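PDB 6OFW: dihydropteroate synthase from Xanthomonas albilineans, which probably catalyses the condensation of para-aminobenzoate with 6-hydroxymethyl-7,8-dihydropterin diphosphate to 7,8-dihydropteroate, a precursor of folate. Local coordinates for residues I25-P30 with L259-D264; D101-E106 with D121-R126; L223-S228 with A243-A248. One frame throughout, in Å; residues are numbered along the deposited sequence.

Contact 1: residues I25-P30 with L259-D264; sequences IVNVTP and LLRVHD. With 22D (4-{[(2-amino-4-oxo-3,4-dihydropteridin-6-yl)methyl]amino}benzoic acid), chain E; SO4 (sulfate ion), chain F.
An anion pocket at the C-terminal ends of two TIM-barrel strands forms where Ile-25 and Asn-27 meet Arg-261 and His-263. The parallel strands 21-27 and 259-262 are tied by Ile-25 N, which donates to Val-262 O at 3.0 Å. A sulfate, probably from the crystallisation liquor, sits within. Arg-261 grips it with two nearly straight bonds, NH1 to O2 (3.1 Å) and NH2 to O1 (3.0 Å, 170°), and the sulfur lies in the guanidinium plane. His-263 NE2 reaches O3 at 2.8 Å within its ring plane, and Asn-27 ND2 donates to the same oxygen at 2.9 Å. Ile-25 suits the floor because its branches offer only hydrocarbon: CD1 stands over the centre of the His-263 ring in a CH-pi contact (3.6 Å), while CG1 lies on one face of the guanidinium. Pterin N8 of 22D occupies the opposite face. In Arg-261, CG anti to the backbone N (chi1 -172°) and an extended chain carry the guanidinium across Ile-25 to the sulfate, and Asp-61 holds NE in a salt bridge. Ser-224 OG bonds to His-263 ND1, so with NE2 on the sulfate the ring's rotation is probably fixed. Such converging donors are consistent with a seat for the substrate's diphosphate.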
loop_
_atom_site.group_PDB
_atom_site.type_symbol
_atom_site.label_atom_id
_atom_site.label_comp_id
_atom_site.label_asym_id
_atom_site.label_seq_id
_atom_site.Cartn_x
_atom_site.Cartn_y
_atom_site.Cartn_z
ATOM N N ILE B 25 -5.516 13.934 9.013
ATOM C CA ILE B 25 -5.927 15.246 8.494
ATOM C C ILE B 25 -7.315 15.627 8.977
ATOM O O ILE B 25 -8.276 14.952 8.648
ATOM C CB ILE B 25 -5.852 15.274 6.936
ATOM C CG1 ILE B 25 -4.388 15.120 6.462
ATOM C CG2 ILE B 25 -6.483 16.582 6.381
ATOM C CD1 ILE B 25 -4.199 14.770 4.964
ATOM N N VAL B 26 -7.430 16.757 9.675
ATOM C CA VAL B 26 -8.737 17.249 10.121
ATOM C C VAL B 26 -8.931 18.642 9.509
ATOM O O VAL B 26 -8.367 19.619 9.998
ATOM C CB VAL B 26 -8.886 17.240 11.665
ATOM C CG1 VAL B 26 -10.264 17.767 12.078
ATOM C CG2 VAL B 26 -8.629 15.842 12.241
ATOM N N ASN B 27 -9.704 18.729 8.429
ATOM C CA ASN B 27 -9.940 19.999 7.752
ATOM C C ASN B 27 -11.204 20.630 8.256
ATOM O O ASN B 27 -12.271 20.014 8.176
ATOM C CB ASN B 27 -9.978 19.811 6.228
ATOM C CG ASN B 27 -8.617 19.551 5.615
ATOM O OD1 ASN B 27 -7.575 19.962 6.126
ATOM N ND2 ASN B 27 -8.594 18.865 4.500
ATOM N N VAL B 28 -11.096 21.862 8.770
ATOM C CA VAL B 28 -12.241 22.582 9.324
ATOM C C VAL B 28 -12.737 23.612 8.305
ATOM O O VAL B 28 -12.461 24.795 8.439
ATOM C CB VAL B 28 -11.948 23.227 10.709
ATOM C CG1 VAL B 28 -13.262 23.575 11.427
ATOM C CG2 VAL B 28 -11.071 22.326 11.578
ATOM N N THR B 29 -13.379 23.158 7.245
ATOM C CA THR B 29 -13.926 24.073 6.231
ATOM C C THR B 29 -15.312 23.567 5.866
ATOM O O THR B 29 -15.469 22.352 5.741
ATOM C CB THR B 29 -13.044 24.155 4.958
ATOM O OG1 THR B 29 -12.946 22.861 4.350
ATOM C CG2 THR B 29 -11.666 24.752 5.207
ATOM N N PRO B 30 -16.325 24.453 5.674
ATOM C CA PRO B 30 -17.668 23.965 5.279
ATOM C C PRO B 30 -17.646 22.983 4.103
ATOM O O PRO B 30 -18.317 21.946 4.161
ATOM C CB PRO B 30 -18.420 25.249 4.920
ATOM C CG PRO B 30 -17.749 26.310 5.724
ATOM C CD PRO B 30 -16.298 25.925 5.803
ATOM N N LEU B 259 6.852 10.511 9.929
ATOM C CA LEU B 259 5.477 10.987 10.149
ATOM C C LEU B 259 4.804 11.063 8.779
ATOM O O LEU B 259 5.448 11.458 7.803
ATOM C CB LEU B 259 5.515 12.361 10.869
ATOM C CG LEU B 259 4.246 12.862 11.592
ATOM C CD1 LEU B 259 3.754 11.878 12.667
ATOM C CD2 LEU B 259 4.516 14.212 12.258
ATOM N N LEU B 260 3.528 10.654 8.701
ATOM C CA LEU B 260 2.771 10.600 7.444
ATOM C C LEU B 260 1.454 11.302 7.585
ATOM O O LEU B 260 0.656 10.932 8.434
ATOM C CB LEU B 260 2.575 9.118 7.015
ATOM C CG LEU B 260 3.901 8.332 6.857
ATOM C CD1 LEU B 260 3.694 6.871 7.038
ATOM C CD2 LEU B 260 4.609 8.672 5.549
ATOM N N ARG B 261 1.232 12.336 6.764
ATOM C CA ARG B 261 0.016 13.171 6.840
ATOM C C ARG B 261 -1.028 12.636 5.874
ATOM O O ARG B 261 -0.892 12.814 4.655
ATOM C CB ARG B 261 0.380 14.653 6.564
ATOM C CG ARG B 261 -0.779 15.591 6.815
ATOM C CD ARG B 261 -0.417 17.056 6.625
ATOM N NE ARG B 261 -1.610 17.890 6.816
ATOM C CZ ARG B 261 -2.528 18.138 5.881
ATOM N NH1 ARG B 261 -2.384 17.659 4.651
ATOM N NH2 ARG B 261 -3.581 18.886 6.162
ATOM N N VAL B 262 -2.040 11.946 6.416
ATOM C CA VAL B 262 -3.003 11.207 5.587
ATOM C C VAL B 262 -4.482 11.456 5.914
ATOM O O VAL B 262 -4.829 11.769 7.042
ATOM C CB VAL B 262 -2.687 9.667 5.633
ATOM C CG1 VAL B 262 -1.181 9.386 5.479
ATOM C CG2 VAL B 262 -3.199 9.014 6.913
ATOM N N HIS B 263 -5.356 11.256 4.910
ATOM C CA HIS B 263 -6.812 11.286 5.098
ATOM C C HIS B 263 -7.245 9.874 5.534
ATOM O O HIS B 263 -8.113 9.724 6.397
ATOM C CB HIS B 263 -7.528 11.604 3.775
ATOM C CG HIS B 263 -7.258 12.976 3.253
ATOM N ND1 HIS B 263 -6.326 13.196 2.266
ATOM C CD2 HIS B 263 -7.823 14.159 3.595
ATOM C CE1 HIS B 263 -6.339 14.498 2.044
ATOM N NE2 HIS B 263 -7.234 15.112 2.814
ATOM N N ASP B 264 -6.614 8.839 4.932
ATOM C CA ASP B 264 -6.980 7.434 5.091
ATOM C C ASP B 264 -6.157 6.760 6.160
ATOM O O ASP B 264 -5.217 6.000 5.902
ATOM C CB ASP B 264 -6.932 6.719 3.736
ATOM C CG ASP B 264 -7.724 7.499 2.710
ATOM O OD1 ASP B 264 -8.978 7.382 2.703
ATOM O OD2 ASP B 264 -7.108 8.268 1.951
HETATM C C7 22D E . -1.751 21.068 3.812
HETATM N N8 22D E . -0.800 20.980 4.908
HETATM C C8A 22D E . 0.318 20.231 4.820
HETATM N N1 22D E . 1.146 20.178 5.901
HETATM C C2 22D E . 2.302 19.535 5.737
HETATM N N2 22D E . 3.208 19.558 6.712
HETATM N N3 22D E . 2.635 18.849 4.601
HETATM C C4 22D E . 1.841 18.739 3.480
HETATM O O4 22D E . 2.212 18.064 2.530
HETATM C C4A 22D E . 0.594 19.484 3.591
HETATM N N5 22D E . -0.312 19.472 2.547
HETATM C C6 22D E . -1.362 20.195 2.641
HETATM C C9 22D E . -2.340 20.289 1.500
HETATM N N10 22D E . -1.559 20.613 0.322
HETATM C CBX 22D E . -1.892 20.275 -0.969
HETATM C CAR 22D E . -1.001 20.558 -2.003
HETATM C CAT 22D E . -1.218 20.044 -3.268
HETATM C CAQ 22D E . -3.056 19.562 -1.246
HETATM C CAS 22D E . -3.282 19.068 -2.517
HETATM C CBY 22D E . -2.348 19.269 -3.536
HETATM C CBV 22D E . -2.477 18.528 -4.808
HETATM O OAJ 22D E . -1.433 18.576 -5.588
HETATM O OXT 22D E . -3.501 17.930 -5.089
HETATM S S SO4 F . -5.578 18.573 2.495
HETATM O O1 SO4 F . -5.464 19.250 3.803
HETATM O O2 SO4 F . -4.468 17.688 2.357
HETATM O O3 SO4 F . -6.832 17.855 2.418
HETATM O O4 SO4 F . -5.537 19.584 1.452
HETATM O O HOH W 1 -5.244 19.959 8.185
#

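Contact 2: residues D101-E106 with D121-R126; sequences DTFKPE and DVQALR. With 22D (4-{[(2-amino-4-oxo-3,4-dihydropteridin-6-yl)methyl]amino}benzoic acid), chain E.
The Phe-103 ring meets Val-122 CG2 and Gln-123 CG obliquely, its CD2 lying 4.1 Å from Val-122 CG2. Gln-123 runs alongside the phenylalanine, pointing the same way, with its amide plane turned 74° from the ring. On the far side of Gln-123, the guanidinium of Arg-126 has Gln-123 NE2 over one face, offset toward the rim, and Gln-123 O at its edge, 3.1 Å from Arg-126 NE. That oxygen also accepts from Arg-126 N, the two donors arriving from opposite faces of the carbonyl plane.

The Asp-121 carboxylate is gripped from above its plane by two backbone donors: Gln-123 N meets OD1 at 2.8 Å in an Asx turn, and Leu-125 N meets OD2, also at 2.8 Å. With two acceptor oxygens, aspartate suits a tight bend like this one. Its CG stands anti to the backbone N (chi1 -169°), which carries OD1 to within 3.2 Å of Phe-103 CB. No direct hydrogen bond crosses the contact; instead one water links Phe-103 O to Asp-121 OD2, and another donates to Asp-101 OD1 (2.7 Å) and accepts from Val-122 N (3.0 Å). Asp-101 OD2 lies 2.8 Å from pterin N8 of 22D. An ST turn at Thr-102, whose OG1 also bonds to Glu-79, leads into helix 105-114. The two loops follow strands 98-101 and 118-121, neighbours in a beta-alpha-beta crossover, and rim the pterin site at the C-terminal end of a TIM barrel.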
loop_
_atom_site.group_PDB
_atom_site.type_symbol
_atom_site.label_atom_id
_atom_site.label_comp_id
_atom_site.label_asym_id
_atom_site.label_seq_id
_atom_site.Cartn_x
_atom_site.Cartn_y
_atom_site.Cartn_z
ATOM N N ASP B 101 -2.386 23.375 11.725
ATOM C CA ASP B 101 -1.862 23.625 10.391
ATOM C C ASP B 101 -2.122 25.092 10.066
ATOM O O ASP B 101 -3.233 25.452 9.651
ATOM C CB ASP B 101 -2.535 22.700 9.383
ATOM C CG ASP B 101 -1.872 22.608 8.023
ATOM O OD1 ASP B 101 -1.268 23.596 7.590
ATOM O OD2 ASP B 101 -1.979 21.548 7.386
ATOM N N THR B 102 -1.111 25.946 10.303
ATOM C CA THR B 102 -1.222 27.395 10.081
ATOM C C THR B 102 0.133 28.023 9.854
ATOM O O THR B 102 1.133 27.489 10.339
ATOM C CB THR B 102 -1.960 28.074 11.263
ATOM O OG1 THR B 102 -2.260 29.431 10.919
ATOM C CG2 THR B 102 -1.194 27.996 12.598
ATOM N N PHE B 103 0.164 29.151 9.106
ATOM C CA PHE B 103 1.372 29.942 8.881
ATOM C C PHE B 103 1.279 31.275 9.647
ATOM O O PHE B 103 2.248 32.022 9.683
ATOM C CB PHE B 103 1.641 30.180 7.379
ATOM C CG PHE B 103 0.587 30.908 6.586
ATOM C CD1 PHE B 103 0.563 32.304 6.540
ATOM C CD2 PHE B 103 -0.314 30.207 5.792
ATOM C CE1 PHE B 103 -0.392 32.983 5.767
ATOM C CE2 PHE B 103 -1.255 30.887 5.004
ATOM C CZ PHE B 103 -1.303 32.267 5.018
ATOM N N LYS B 104 0.129 31.537 10.291
ATOM C CA LYS B 104 -0.127 32.797 10.994
ATOM C C LYS B 104 0.240 32.724 12.461
ATOM O O LYS B 104 -0.323 31.890 13.172
ATOM C CB LYS B 104 -1.581 33.234 10.792
ATOM C CG LYS B 104 -2.010 33.335 9.345
ATOM C CD LYS B 104 -3.407 33.913 9.231
ATOM C CE LYS B 104 -3.850 34.101 7.803
ATOM N NZ LYS B 104 -4.249 32.816 7.180
ATOM N N PRO B 105 1.184 33.583 12.954
ATOM C CA PRO B 105 1.578 33.512 14.374
ATOM C C PRO B 105 0.446 33.754 15.353
ATOM O O PRO B 105 0.487 33.188 16.433
ATOM C CB PRO B 105 2.688 34.568 14.524
ATOM C CG PRO B 105 2.595 35.410 13.325
ATOM C CD PRO B 105 1.962 34.605 12.226
ATOM N N GLU B 106 -0.582 34.553 14.985
ATOM C CA GLU B 106 -1.714 34.800 15.890
ATOM C C GLU B 106 -2.498 33.521 16.097
ATOM O O GLU B 106 -2.941 33.258 17.207
ATOM C CB GLU B 106 -2.649 35.916 15.352
ATOM C CG GLU B 106 -1.951 37.167 14.863
ATOM C CD GLU B 106 -1.684 37.284 13.365
ATOM O OE1 GLU B 106 -1.044 36.382 12.774
ATOM O OE2 GLU B 106 -2.132 38.294 12.780
ATOM N N ASP B 121 3.701 24.218 9.911
ATOM C CA ASP B 121 3.777 25.441 9.116
ATOM C C ASP B 121 4.224 25.270 7.660
ATOM O O ASP B 121 5.415 25.104 7.377
ATOM C CB ASP B 121 4.666 26.482 9.841
ATOM C CG ASP B 121 4.626 27.891 9.262
ATOM O OD1 ASP B 121 3.907 28.112 8.250
ATOM O OD2 ASP B 121 5.305 28.770 9.811
ATOM N N VAL B 122 3.275 25.459 6.724
ATOM C CA VAL B 122 3.569 25.407 5.275
ATOM C C VAL B 122 4.608 26.464 4.848
ATOM O O VAL B 122 5.254 26.299 3.821
ATOM C CB VAL B 122 2.308 25.485 4.363
ATOM C CG1 VAL B 122 1.401 24.272 4.560
ATOM C CG2 VAL B 122 1.535 26.804 4.547
ATOM N N GLN B 123 4.721 27.560 5.611
ATOM C CA GLN B 123 5.650 28.656 5.325
ATOM C C GLN B 123 6.981 28.551 6.068
ATOM O O GLN B 123 7.819 29.444 5.931
ATOM C CB GLN B 123 4.969 30.005 5.592
ATOM C CG GLN B 123 4.036 30.429 4.456
ATOM C CD GLN B 123 4.811 30.948 3.273
ATOM O OE1 GLN B 123 4.852 30.324 2.205
ATOM N NE2 GLN B 123 5.463 32.095 3.445
ATOM N N ALA B 124 7.206 27.440 6.812
ATOM C CA ALA B 124 8.445 27.163 7.569
ATOM C C ALA B 124 8.928 28.383 8.409
ATOM O O ALA B 124 10.105 28.757 8.380
ATOM C CB ALA B 124 9.531 26.684 6.633
ATOM N N LEU B 125 7.980 29.013 9.133
ATOM C CA LEU B 125 8.190 30.181 10.017
ATOM C C LEU B 125 8.673 31.431 9.301
ATOM O O LEU B 125 9.324 32.286 9.921
ATOM C CB LEU B 125 9.113 29.830 11.217
ATOM C CG LEU B 125 8.697 28.581 12.001
ATOM C CD1 LEU B 125 9.675 28.263 13.080
ATOM C CD2 LEU B 125 7.266 28.701 12.528
ATOM N N ARG B 126 8.322 31.583 8.020
ATOM C CA ARG B 126 8.716 32.764 7.250
ATOM C C ARG B 126 7.776 33.963 7.447
ATOM O O ARG B 126 8.165 35.085 7.105
ATOM C CB ARG B 126 8.898 32.438 5.759
ATOM C CG ARG B 126 10.180 31.667 5.476
ATOM C CD ARG B 126 10.358 31.427 3.990
ATOM N NE ARG B 126 9.406 30.448 3.451
ATOM C CZ ARG B 126 9.142 30.300 2.156
ATOM N NH1 ARG B 126 9.756 31.058 1.254
ATOM N NH2 ARG B 126 8.263 29.392 1.751
HETATM C C7 22D E . -1.751 21.068 3.812
HETATM N N8 22D E . -0.800 20.980 4.908
HETATM C C8A 22D E . 0.318 20.231 4.820
HETATM N N1 22D E . 1.146 20.178 5.901
HETATM C C2 22D E . 2.302 19.535 5.737
HETATM N N2 22D E . 3.208 19.558 6.712
HETATM N N3 22D E . 2.635 18.849 4.601
HETATM C C4 22D E . 1.841 18.739 3.480
HETATM O O4 22D E . 2.212 18.064 2.530
HETATM C C4A 22D E . 0.594 19.484 3.591
HETATM N N5 22D E . -0.312 19.472 2.547
HETATM C C6 22D E . -1.362 20.195 2.641
HETATM C C9 22D E . -2.340 20.289 1.500
HETATM N N10 22D E . -1.559 20.613 0.322
HETATM C CBX 22D E . -1.892 20.275 -0.969
HETATM C CAR 22D E . -1.001 20.558 -2.003
HETATM C CAT 22D E . -1.218 20.044 -3.268
HETATM C CAQ 22D E . -3.056 19.562 -1.246
HETATM C CAS 22D E . -3.282 19.068 -2.517
HETATM C CBY 22D E . -2.348 19.269 -3.536
HETATM C CBV 22D E . -2.477 18.528 -4.808
HETATM O OAJ 22D E . -1.433 18.576 -5.588
HETATM O OXT 22D E . -3.501 17.930 -5.089
HETATM O O HOH W 2 0.444 25.689 7.712
HETATM O O HOH W 3 4.974 31.326 8.953
#

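Contact 3: residues L223-S228 with A243-A248; sequences LSRKRS and AGSVAA. With 22D (4-{[(2-amino-4-oxo-3,4-dihydropteridin-6-yl)methyl]amino}benzoic acid), chain E.
A chi1 of -60° sets Ser-245 OG opposite its carbonyl carbon, pointing from helix 242-254 at the loop that holds Arg-225. This loop, at the C-terminal end of the TIM barrel, makes a type II turn from Leu-223 to Lys-226, in which Arg-225 is left-handed (phi 53°). Its backbone N donates to Ser-245 OG at 2.8 Å. Serine suits the spot because its hydroxyl is also hydrogen-bonded to Arg-241 O, so it takes up the loop's N-H while tied to the backbone just before its helix. Three residues on, the small Ala-248 lets the helix approach, its CB 4.1 Å from Leu-223 CB; Ala-243, Ala-247 and Ala-248 itself also pack against the second subunit. At the end of the turn, Lys-226 stretches beyond CG along the aminobenzoate ring of 22D, its CE 3.5 Å from CBX. The extension brings NZ within bonding distance of pterin O4 (2.8 Å) and N5 (3.2 Å), both on one side of it, and Phe-193 O and Gly-222 O also bond it. Helix 227-233 begins here, and its N-terminus would probably favour the ligand's carboxylate: Arg-227 N donates to OXT at 2.8 Å, with an N-H...O angle of 161°.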
loop_
_atom_site.group_PDB
_atom_site.type_symbol
_atom_site.label_atom_id
_atom_site.label_comp_id
_atom_site.label_asym_id
_atom_site.label_seq_id
_atom_site.Cartn_x
_atom_site.Cartn_y
_atom_site.Cartn_z
ATOM N N LEU B 223 1.337 12.981 0.934
ATOM C CA LEU B 223 1.000 12.787 -0.490
ATOM C C LEU B 223 -0.460 12.361 -0.573
ATOM O O LEU B 223 -0.867 11.982 -1.627
ATOM C CB LEU B 223 1.886 11.707 -1.097
ATOM C CG LEU B 223 3.373 12.021 -1.180
ATOM C CD1 LEU B 223 4.166 11.104 -0.285
ATOM C CD2 LEU B 223 3.890 11.920 -2.593
ATOM N N SER B 224 -1.186 12.524 0.526
ATOM C CA SER B 224 -2.562 12.041 0.642
ATOM C C SER B 224 -3.512 12.597 -0.423
ATOM O O SER B 224 -3.764 13.753 -0.388
ATOM C CB SER B 224 -3.093 12.244 2.012
ATOM O OG SER B 224 -4.246 11.506 2.151
ATOM N N ARG B 225 -3.975 11.720 -1.298
ATOM C CA ARG B 225 -4.976 11.944 -2.358
ATOM C C ARG B 225 -4.614 13.121 -3.258
ATOM O O ARG B 225 -5.498 13.746 -3.845
ATOM C CB ARG B 225 -6.360 12.190 -1.738
ATOM C CG ARG B 225 -6.853 11.079 -0.811
ATOM C CD ARG B 225 -8.200 11.484 -0.286
ATOM N NE ARG B 225 -8.791 10.421 0.521
ATOM C CZ ARG B 225 -10.023 10.472 0.994
ATOM N NH1 ARG B 225 -10.796 11.524 0.742
ATOM N NH2 ARG B 225 -10.500 9.473 1.717
ATOM N N LYS B 226 -3.328 13.434 -3.335
ATOM C CA LYS B 226 -2.838 14.584 -4.066
ATOM C C LYS B 226 -2.878 14.360 -5.576
ATOM O O LYS B 226 -2.917 13.222 -6.047
ATOM C CB LYS B 226 -1.443 14.994 -3.536
ATOM C CG LYS B 226 -1.562 15.754 -2.198
ATOM C CD LYS B 226 -0.257 16.346 -1.703
ATOM C CE LYS B 226 -0.507 17.108 -0.426
ATOM N NZ LYS B 226 0.743 17.621 0.193
ATOM N N ARG B 227 -2.941 15.465 -6.334
ATOM C CA ARG B 227 -3.028 15.409 -7.792
ATOM C C ARG B 227 -1.922 14.547 -8.423
ATOM O O ARG B 227 -2.220 13.820 -9.349
ATOM C CB ARG B 227 -3.068 16.828 -8.364
ATOM C CG ARG B 227 -3.195 16.900 -9.889
ATOM C CD ARG B 227 -2.937 18.303 -10.407
ATOM N NE ARG B 227 -4.117 19.160 -10.268
ATOM C CZ ARG B 227 -4.288 20.065 -9.309
ATOM N NH1 ARG B 227 -3.348 20.255 -8.388
ATOM N NH2 ARG B 227 -5.395 20.794 -9.267
ATOM N N SER B 228 -0.656 14.619 -7.931
ATOM C CA SER B 228 0.412 13.769 -8.473
ATOM C C SER B 228 0.076 12.281 -8.352
ATOM O O SER B 228 0.427 11.518 -9.241
ATOM C CB SER B 228 1.734 14.023 -7.760
ATOM O OG SER B 228 2.296 15.221 -8.256
ATOM N N ALA B 243 -5.658 3.861 -2.609
ATOM C CA ALA B 243 -4.626 2.842 -2.781
ATOM C C ALA B 243 -3.297 3.453 -3.167
ATOM O O ALA B 243 -2.281 3.100 -2.582
ATOM C CB ALA B 243 -5.049 1.806 -3.812
ATOM N N GLY B 244 -3.291 4.394 -4.122
ATOM C CA GLY B 244 -2.036 5.017 -4.536
ATOM C C GLY B 244 -1.398 5.843 -3.429
ATOM O O GLY B 244 -0.169 5.912 -3.332
ATOM N N SER B 245 -2.228 6.483 -2.593
ATOM C CA SER B 245 -1.733 7.310 -1.479
ATOM C C SER B 245 -1.126 6.423 -0.398
ATOM O O SER B 245 -0.052 6.738 0.110
ATOM C CB SER B 245 -2.868 8.143 -0.882
ATOM O OG SER B 245 -3.425 8.997 -1.871
ATOM N N VAL B 246 -1.807 5.298 -0.069
ATOM C CA VAL B 246 -1.339 4.336 0.955
ATOM C C VAL B 246 0.023 3.790 0.499
ATOM O O VAL B 246 0.964 3.790 1.291
ATOM C CB VAL B 246 -2.393 3.229 1.230
ATOM C CG1 VAL B 246 -1.830 2.116 2.110
ATOM C CG2 VAL B 246 -3.659 3.813 1.870
ATOM N N ALA B 247 0.165 3.451 -0.800
ATOM C CA ALA B 247 1.441 2.987 -1.357
ATOM C C ALA B 247 2.523 4.059 -1.258
ATOM O O ALA B 247 3.639 3.749 -0.847
ATOM C CB ALA B 247 1.264 2.572 -2.803
ATOM N N ALA B 248 2.205 5.324 -1.617
ATOM C CA ALA B 248 3.169 6.447 -1.549
ATOM C C ALA B 248 3.655 6.645 -0.131
ATOM O O ALA B 248 4.857 6.814 0.089
ATOM C CB ALA B 248 2.522 7.738 -2.075
HETATM C C7 22D E . -1.751 21.068 3.812
HETATM N N8 22D E . -0.800 20.980 4.908
HETATM C C8A 22D E . 0.318 20.231 4.820
HETATM N N1 22D E . 1.146 20.178 5.901
HETATM C C2 22D E . 2.302 19.535 5.737
HETATM N N2 22D E . 3.208 19.558 6.712
HETATM N N3 22D E . 2.635 18.849 4.601
HETATM C C4 22D E . 1.841 18.739 3.480
HETATM O O4 22D E . 2.212 18.064 2.530
HETATM C C4A 22D E . 0.594 19.484 3.591
HETATM N N5 22D E . -0.312 19.472 2.547
HETATM C C6 22D E . -1.362 20.195 2.641
HETATM C C9 22D E . -2.340 20.289 1.500
HETATM N N10 22D E . -1.559 20.613 0.322
HETATM C CBX 22D E . -1.892 20.275 -0.969
HETATM C CAR 22D E . -1.001 20.558 -2.003
HETATM C CAT 22D E . -1.218 20.044 -3.268
HETATM C CAQ 22D E . -3.056 19.562 -1.246
HETATM C CAS 22D E . -3.282 19.068 -2.517
HETATM C CBY 22D E . -2.348 19.269 -3.536
HETATM C CBV 22D E . -2.477 18.528 -4.808
HETATM O OAJ 22D E . -1.433 18.576 -5.588
HETATM O OXT 22D E . -3.501 17.930 -5.089
#

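In the fold
All three contacts lie in one TIM barrel and touch the same ligand, 22D. Contact 1 pairs strand 21-27 with strand 259-262, closing a long loop inside which the others are nested: contact 2 comes first, after strands 98-101 and 118-121, and contact 3 follows beside helices 227-233 and 242-254. Contacts 1 and 3, about 13 Å apart between centres, are joined by a salt bridge from Asp-264 to Arg-225; contacts 1 and 2, about 17 Å apart between centres, meet through a weak, long ion pair of Arg-261 with Asp-101. Contacts 2 and 3, about 24 Å apart between centres, do not touch. Residues distant in sequence thereby converge on one site, with the pterin end reached from all three.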